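Local coordinates for protein nicotinate-nucleotide--dimethylbenzimidazole phosphoribosyltransferase (Thermus thermophilus HB8, PDB 1WX1) that probably transfers the phosphoribosyl group of nicotinate mononucleotide to 5,6-dimethylbenzimidazole, making alpha-ribazole 5'-phosphate for cobalamin biosynthesis, at residues V50-D55 with Y97-G102; E69-M74 with G161-G166; L114-R119 with L140-E145. All blocks are in the same frame, centred on the assembly; numbering follows the deposited sequence.

From the N terminus, after two helices, strand 47-54 opens the sheet, and contact 1 closes a loop of about forty residues when strand 94-100 returns alongside it. Contact 2 begins within that loop, at the start of helix 70-79, and closes only when strand 157-163 ends, so contacts 1 and 2 cross along the chain. Contact 3 opens after contact 1 has closed and lies wholly between the two halves of contact 2, tying the edge strand 113-115 to helix 133-152. All three reach one parallel sheet. Asp55 of contact 1 hydrogen-bonds Thr71 of contact 2, and Asp100 of contact 1 forms a salt bridge with Lys117 of contact 3, whereas contacts 2 and 3 do not touch.

Contact 1. Residues V50-D55 with Y97-G102; sequences VVAAAD and YVLDVG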
# COMPACT_ATOMS: atom_id res chain seq x y z
N VAL A 50 -2.83 18.92 -1.74
CA VAL A 50 -2.57 20.32 -1.47
C VAL A 50 -1.86 20.34 -0.12
O VAL A 50 -2.43 19.92 0.89
CB VAL A 50 -3.87 21.14 -1.38
CG1 VAL A 50 -3.54 22.59 -1.00
CG2 VAL A 50 -4.61 21.10 -2.72
N VAL A 51 -0.62 20.79 -0.13
CA VAL A 51 0.18 20.85 1.08
C VAL A 51 0.09 22.26 1.65
O VAL A 51 0.58 23.21 1.05
CB VAL A 51 1.66 20.53 0.78
CG1 VAL A 51 2.47 20.48 2.08
CG2 VAL A 51 1.76 19.20 0.03
N ALA A 52 -0.56 22.39 2.81
CA ALA A 52 -0.73 23.68 3.46
C ALA A 52 0.43 23.91 4.43
O ALA A 52 0.79 23.02 5.20
CB ALA A 52 -2.06 23.71 4.21
N ALA A 53 1.01 25.11 4.39
CA ALA A 53 2.15 25.42 5.24
C ALA A 53 1.99 26.70 6.03
O ALA A 53 1.45 27.69 5.54
CB ALA A 53 3.42 25.50 4.39
N ALA A 54 2.47 26.68 7.27
CA ALA A 54 2.41 27.83 8.15
C ALA A 54 3.29 27.57 9.35
O ALA A 54 3.56 26.42 9.70
CB ALA A 54 0.97 28.09 8.60
N ASP A 55 3.75 28.64 9.99
CA ASP A 55 4.59 28.50 11.17
C ASP A 55 3.80 28.60 12.45
O ASP A 55 2.65 29.07 12.45
CB ASP A 55 5.74 29.50 11.12
CG ASP A 55 6.88 29.00 10.26
OD1 ASP A 55 7.25 29.67 9.27
OD2 ASP A 55 7.41 27.91 10.58
N TYR A 97 0.31 20.68 -5.06
CA TYR A 97 0.07 22.11 -4.93
C TYR A 97 0.50 22.51 -3.54
O TYR A 97 0.32 21.75 -2.59
CB TYR A 97 -1.41 22.46 -5.10
CG TYR A 97 -2.00 22.08 -6.44
CD1 TYR A 97 -2.52 20.81 -6.66
CD2 TYR A 97 -2.03 23.00 -7.49
CE1 TYR A 97 -3.07 20.45 -7.89
CE2 TYR A 97 -2.57 22.66 -8.73
CZ TYR A 97 -3.09 21.38 -8.92
OH TYR A 97 -3.61 21.04 -10.14
N VAL A 98 1.08 23.70 -3.41
CA VAL A 98 1.52 24.19 -2.10
C VAL A 98 0.74 25.46 -1.78
O VAL A 98 0.52 26.30 -2.64
CB VAL A 98 3.03 24.52 -2.10
CG1 VAL A 98 3.47 24.97 -0.71
CG2 VAL A 98 3.83 23.28 -2.51
N LEU A 99 0.31 25.57 -0.53
CA LEU A 99 -0.45 26.73 -0.08
C LEU A 99 0.21 27.35 1.13
O LEU A 99 0.39 26.70 2.16
CB LEU A 99 -1.88 26.31 0.28
CG LEU A 99 -2.74 27.31 1.06
CD1 LEU A 99 -3.07 28.50 0.17
CD2 LEU A 99 -4.03 26.64 1.53
N ASP A 100 0.61 28.61 1.00
CA ASP A 100 1.22 29.32 2.12
C ASP A 100 0.12 30.14 2.79
O ASP A 100 -0.38 31.10 2.21
CB ASP A 100 2.33 30.28 1.65
CG ASP A 100 2.81 31.22 2.76
OD1 ASP A 100 3.44 32.25 2.44
OD2 ASP A 100 2.56 30.94 3.95
N VAL A 101 -0.27 29.75 4.00
CA VAL A 101 -1.27 30.51 4.74
C VAL A 101 -0.64 31.17 5.96
O VAL A 101 -1.31 31.90 6.68
CB VAL A 101 -2.47 29.64 5.22
CG1 VAL A 101 -3.43 29.40 4.07
CG2 VAL A 101 -1.97 28.33 5.83
N GLY A 102 0.65 30.93 6.19
CA GLY A 102 1.28 31.53 7.36
C GLY A 102 2.74 31.24 7.63
O GLY A 102 3.16 31.17 8.79
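The side chains of Val50 and Tyr97 pack loosely at one end of this wholly buried contact: Val50 CG2 lies 4.2 Å from Tyr97 CB, and the phenol leads away to hydrogen-bond Glu153. From here the strands run parallel, bonded alternately through Val51 N to Tyr97 O, Leu99 N to Val51 O and Ala53 N to Leu99 O (2.8 Å, 158°). They are neighbours in a doubly wound, Rossmann-like parallel sheet. Val50, Ala52 and Leu99 face one side, where helix 228-242 packs on Val50 and Ala52; Val51 and Val98 face Phe78 of helix 70-79 on the other. Beta-branched valines suit such extended backbone, while alanines let the helices come close. Packing tightens beyond Ala53, where a beta bulge shifts the register by one. Ala53 O accepts Val101 N at 3.1 Å and, weakly, Gly102 N. With chi1 at -79°, Val101 CG2 lies between the backbone N and the carbonyl carbon, 3.5 Å from Ala53 O. Ala54 CB is 3.7 Å from Gly102 CA; a beta carbon on Gly102 would sit only about 3.0 Å from that methyl, consistent with a glycine at this place. Asp55 N then bonds Gly102 O at 2.9 Å.

Contact 2. Residues E69-M74 with G161-G166; sequences EVTRQM and GDMGIG
Met163 lays its thioether across the side chain of Met74 at about a right angle, with Met163 SD 3.6 Å from Met74 CB. Its CG stands anti to the backbone N (chi1 -176°), a bend at chi2 (58°) brings the sulfur against the helix, and a further bend at chi3 carries CE to 3.9 Å from Thr71 CA. A long, flexible methionine suits this place, because it can fold over the uneven surface that a helix presents to a strand end. Ile165 adds a second apolar patch: its CG1 lies 3.9 Å from Val70 CB, and the two branched side chains cross nearly perpendicularly.

Between these patches Thr71 supplies the polar link. Ile165 N donates to Thr71 OG1 at 3.0 Å in an almost perfectly straight bond (178°), while the methyl CG2 rests 3.7 Å from Met163 O. The same hydroxyl hydrogen-bonds Asp55 OD2, so one buried oxygen joins the helix to the ends of two strands. A valine here would keep much of the bulk but would probably leave the Ile165 amide without its acceptor and take from Asp55 OD2 its bond to the hydroxyl. Threonine thus suits the spot by offering a methyl and a hydroxyl together.

The second subunit also packs against this helix, its Val332 on Val70 and its Thr17 on Met74. Met74 also touches Glu304, the predicted proton acceptor, and Asp162 OD1 accepts from Glu304 N. Helix start and strand end therefore meet beside the probable catalytic site, at the carboxyl edge of a parallel alpha/beta sheet, where active sites of Rossmann-like folds are typically found.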
# COMPACT_ATOMS: atom_id res chain seq x y z
N GLU A 69 12.75 28.06 10.80
CA GLU A 69 13.11 28.35 9.42
C GLU A 69 12.90 27.18 8.47
O GLU A 69 12.75 27.38 7.28
CB GLU A 69 14.59 28.78 9.33
CG GLU A 69 15.56 27.74 9.82
CD GLU A 69 16.99 28.22 9.95
OE1 GLU A 69 17.54 28.76 8.95
OE2 GLU A 69 17.56 28.06 11.04
N VAL A 70 12.90 25.96 9.01
CA VAL A 70 12.72 24.77 8.19
C VAL A 70 11.40 24.73 7.42
O VAL A 70 11.33 24.17 6.33
CB VAL A 70 12.87 23.49 9.05
CG1 VAL A 70 12.53 22.25 8.22
CG2 VAL A 70 14.31 23.38 9.56
N THR A 71 10.35 25.33 7.98
CA THR A 71 9.06 25.35 7.29
C THR A 71 9.21 26.03 5.93
O THR A 71 8.85 25.46 4.89
CB THR A 71 7.99 26.11 8.10
OG1 THR A 71 7.87 25.52 9.40
CG2 THR A 71 6.64 26.05 7.40
N ARG A 72 9.75 27.24 5.93
CA ARG A 72 9.94 27.98 4.69
C ARG A 72 10.91 27.26 3.75
O ARG A 72 10.68 27.20 2.54
CB ARG A 72 10.47 29.38 4.98
CG ARG A 72 10.78 30.18 3.73
CD ARG A 72 11.13 31.63 4.03
NE ARG A 72 11.49 32.31 2.79
CZ ARG A 72 12.65 32.16 2.17
NH1 ARG A 72 13.58 31.35 2.67
NH2 ARG A 72 12.88 32.78 1.02
N GLN A 73 11.99 26.73 4.30
CA GLN A 73 12.98 26.02 3.49
C GLN A 73 12.35 24.78 2.85
O GLN A 73 12.65 24.46 1.71
CB GLN A 73 14.18 25.63 4.35
CG GLN A 73 14.85 26.81 5.03
CD GLN A 73 15.93 26.38 5.99
OE1 GLN A 73 15.84 25.31 6.59
NE2 GLN A 73 16.94 27.23 6.16
N MET A 74 11.48 24.10 3.59
CA MET A 74 10.84 22.91 3.04
C MET A 74 9.84 23.29 1.95
O MET A 74 9.66 22.54 1.00
CB MET A 74 10.16 22.10 4.15
CG MET A 74 11.14 21.24 4.93
SD MET A 74 12.01 20.05 3.86
CE MET A 74 10.62 19.05 3.27
N GLY A 161 -1.90 17.87 2.71
CA GLY A 161 -0.60 17.64 3.31
C GLY A 161 -0.31 18.81 4.24
O GLY A 161 -0.92 19.88 4.11
N ASP A 162 0.61 18.61 5.17
CA ASP A 162 0.96 19.66 6.13
C ASP A 162 2.46 19.92 6.17
O ASP A 162 3.27 19.03 5.94
CB ASP A 162 0.55 19.23 7.54
CG ASP A 162 1.38 18.05 8.02
OD1 ASP A 162 1.29 16.96 7.41
OD2 ASP A 162 2.13 18.21 9.01
N MET A 163 2.83 21.16 6.47
CA MET A 163 4.23 21.51 6.63
C MET A 163 4.25 22.67 7.60
O MET A 163 3.75 23.76 7.30
CB MET A 163 4.88 21.91 5.30
CG MET A 163 6.39 22.19 5.43
SD MET A 163 7.40 20.80 6.07
CE MET A 163 8.23 21.56 7.49
N GLY A 164 4.80 22.42 8.78
CA GLY A 164 4.87 23.47 9.78
C GLY A 164 5.59 22.96 11.02
O GLY A 164 5.08 22.09 11.71
N ILE A 165 6.77 23.50 11.28
CA ILE A 165 7.54 23.09 12.46
C ILE A 165 6.71 23.39 13.70
O ILE A 165 6.22 24.51 13.87
CB ILE A 165 8.89 23.84 12.53
CG1 ILE A 165 9.76 23.46 11.32
CG2 ILE A 165 9.61 23.50 13.83
CD1 ILE A 165 10.00 21.97 11.18
N GLY A 166 6.54 22.38 14.55
CA GLY A 166 5.76 22.54 15.76
C GLY A 166 4.28 22.28 15.57
O GLY A 166 3.51 22.41 16.52

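Contact 3. Residues L114-R119 with L140-E145; sequences LKRKVR and LLAGRE
Arg116 and Glu145 join the chain just past an edge strand to a covering helix in this parallel alpha/beta fold: strand 113-115 borders the sheet, and helix 133-152 packs over one of its faces. The ionic part is a side-on, two-nitrogen salt bridge. Arg116 NE donates to Glu145 OE1 at 2.8 Å, and Arg116 NH2 approaches Glu145 OE2 at 2.5 Å, a separation so short that its exact value is doubtful. Both oxygens are met on their syn sides, but the pairing is twisted, with the guanidinium and carboxylate planes 50° apart. Glu145 reaches across because its chain is extended beyond CG, whereas Arg116 bends at chi2 (-75°) to swing its head toward the helix.

Apolar contacts lie beneath the charges. Ala142 CB meets Arg116 CB at 3.7 Å; a small residue suits this helix face, since Leu99 of the neighbouring strand and Val101 just after it also press on it. Leu114 sends CD2 over the centre of the guanidinium, 3.6 Å above its plane, and the same methyl lies 3.9 Å from Glu145 CD. Leucine thus covers the flat group without competing for its hydrogen bonds.

One hydrogen bond where the chain leaves the strand further restrains the rotation of the guanidinium: Arg116 NH1 donates to Lys115 O at 2.7 Å, with the oxygen in the guanidinium plane but the nitrogen well above the carbonyl plane.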
# COMPACT_ATOMS: atom_id res chain seq x y z
N LEU A 114 0.26 28.71 -4.00
CA LEU A 114 -0.81 29.67 -3.79
C LEU A 114 -0.36 30.50 -2.59
O LEU A 114 -0.26 29.98 -1.48
CB LEU A 114 -2.13 28.95 -3.47
CG LEU A 114 -3.42 29.64 -3.90
CD1 LEU A 114 -4.14 28.72 -4.87
CD2 LEU A 114 -4.32 29.93 -2.73
N LYS A 115 -0.09 31.77 -2.82
CA LYS A 115 0.36 32.64 -1.74
C LYS A 115 -0.81 33.36 -1.09
O LYS A 115 -1.36 34.31 -1.65
CB LYS A 115 1.39 33.64 -2.27
CG LYS A 115 2.61 32.94 -2.88
CD LYS A 115 3.86 33.80 -2.89
CE LYS A 115 3.73 35.04 -3.74
NZ LYS A 115 5.04 35.77 -3.80
N ARG A 116 -1.19 32.89 0.10
CA ARG A 116 -2.31 33.47 0.85
C ARG A 116 -1.95 33.62 2.32
O ARG A 116 -2.74 33.30 3.21
CB ARG A 116 -3.53 32.56 0.71
CG ARG A 116 -4.01 32.38 -0.72
CD ARG A 116 -4.75 33.63 -1.22
NE ARG A 116 -5.22 33.47 -2.59
CZ ARG A 116 -4.45 33.52 -3.68
NH1 ARG A 116 -3.14 33.71 -3.57
NH2 ARG A 116 -4.99 33.37 -4.88
N LYS A 117 -0.74 34.11 2.58
CA LYS A 117 -0.25 34.29 3.94
C LYS A 117 -1.22 35.15 4.76
O LYS A 117 -1.46 36.31 4.43
CB LYS A 117 1.14 34.93 3.91
CG LYS A 117 1.94 34.74 5.19
CD LYS A 117 3.22 35.59 5.20
CE LYS A 117 4.15 35.27 4.03
NZ LYS A 117 4.74 33.90 4.10
N VAL A 118 -1.78 34.56 5.81
CA VAL A 118 -2.71 35.25 6.69
C VAL A 118 -1.93 36.13 7.67
O VAL A 118 -2.30 37.28 7.94
CB VAL A 118 -3.57 34.23 7.47
CG1 VAL A 118 -4.45 34.95 8.49
CG2 VAL A 118 -4.43 33.43 6.49
N ARG A 119 -0.85 35.57 8.20
CA ARG A 119 0.03 36.26 9.13
C ARG A 119 1.31 35.44 9.18
O ARG A 119 1.32 34.27 8.77
CB ARG A 119 -0.61 36.35 10.52
CG ARG A 119 -1.16 35.03 11.05
CD ARG A 119 -1.78 35.22 12.43
NE ARG A 119 -0.75 35.46 13.45
CZ ARG A 119 -1.00 35.94 14.67
NH1 ARG A 119 -2.24 36.25 15.02
NH2 ARG A 119 -0.01 36.10 15.53
N LEU A 140 -9.10 29.19 6.31
CA LEU A 140 -10.06 28.19 5.86
C LEU A 140 -10.40 28.42 4.38
O LEU A 140 -10.41 27.48 3.59
CB LEU A 140 -11.34 28.29 6.68
CG LEU A 140 -12.44 27.27 6.36
CD1 LEU A 140 -12.15 25.98 7.09
CD2 LEU A 140 -13.79 27.82 6.79
N LEU A 141 -10.67 29.67 4.03
CA LEU A 141 -11.01 30.04 2.66
C LEU A 141 -9.85 29.83 1.70
O LEU A 141 -10.07 29.48 0.54
CB LEU A 141 -11.46 31.51 2.60
CG LEU A 141 -12.74 31.81 3.40
CD1 LEU A 141 -13.01 33.31 3.38
CD2 LEU A 141 -13.91 31.03 2.82
N ALA A 142 -8.63 30.06 2.16
CA ALA A 142 -7.45 29.85 1.33
C ALA A 142 -7.36 28.36 1.00
O ALA A 142 -6.95 27.98 -0.09
CB ALA A 142 -6.18 30.31 2.07
N GLY A 143 -7.76 27.53 1.97
CA GLY A 143 -7.75 26.09 1.76
C GLY A 143 -8.77 25.70 0.70
O GLY A 143 -8.48 24.88 -0.18
N ARG A 144 -9.97 26.28 0.77
CA ARG A 144 -11.00 25.99 -0.23
C ARG A 144 -10.49 26.40 -1.62
O ARG A 144 -10.66 25.66 -2.59
CB ARG A 144 -12.28 26.78 0.06
CG ARG A 144 -13.16 26.22 1.17
CD ARG A 144 -14.36 27.14 1.36
NE ARG A 144 -15.40 26.58 2.22
CZ ARG A 144 -16.25 25.62 1.85
NH1 ARG A 144 -16.20 25.11 0.62
NH2 ARG A 144 -17.17 25.19 2.70
N GLU A 145 -9.89 27.58 -1.71
CA GLU A 145 -9.37 28.09 -2.98
C GLU A 145 -8.36 27.15 -3.62
O GLU A 145 -8.43 26.87 -4.82
CB GLU A 145 -8.73 29.47 -2.78
CG GLU A 145 -8.46 30.22 -4.09
CD GLU A 145 -7.69 31.51 -3.89
OE1 GLU A 145 -7.68 32.05 -2.76
OE2 GLU A 145 -7.10 32.01 -4.88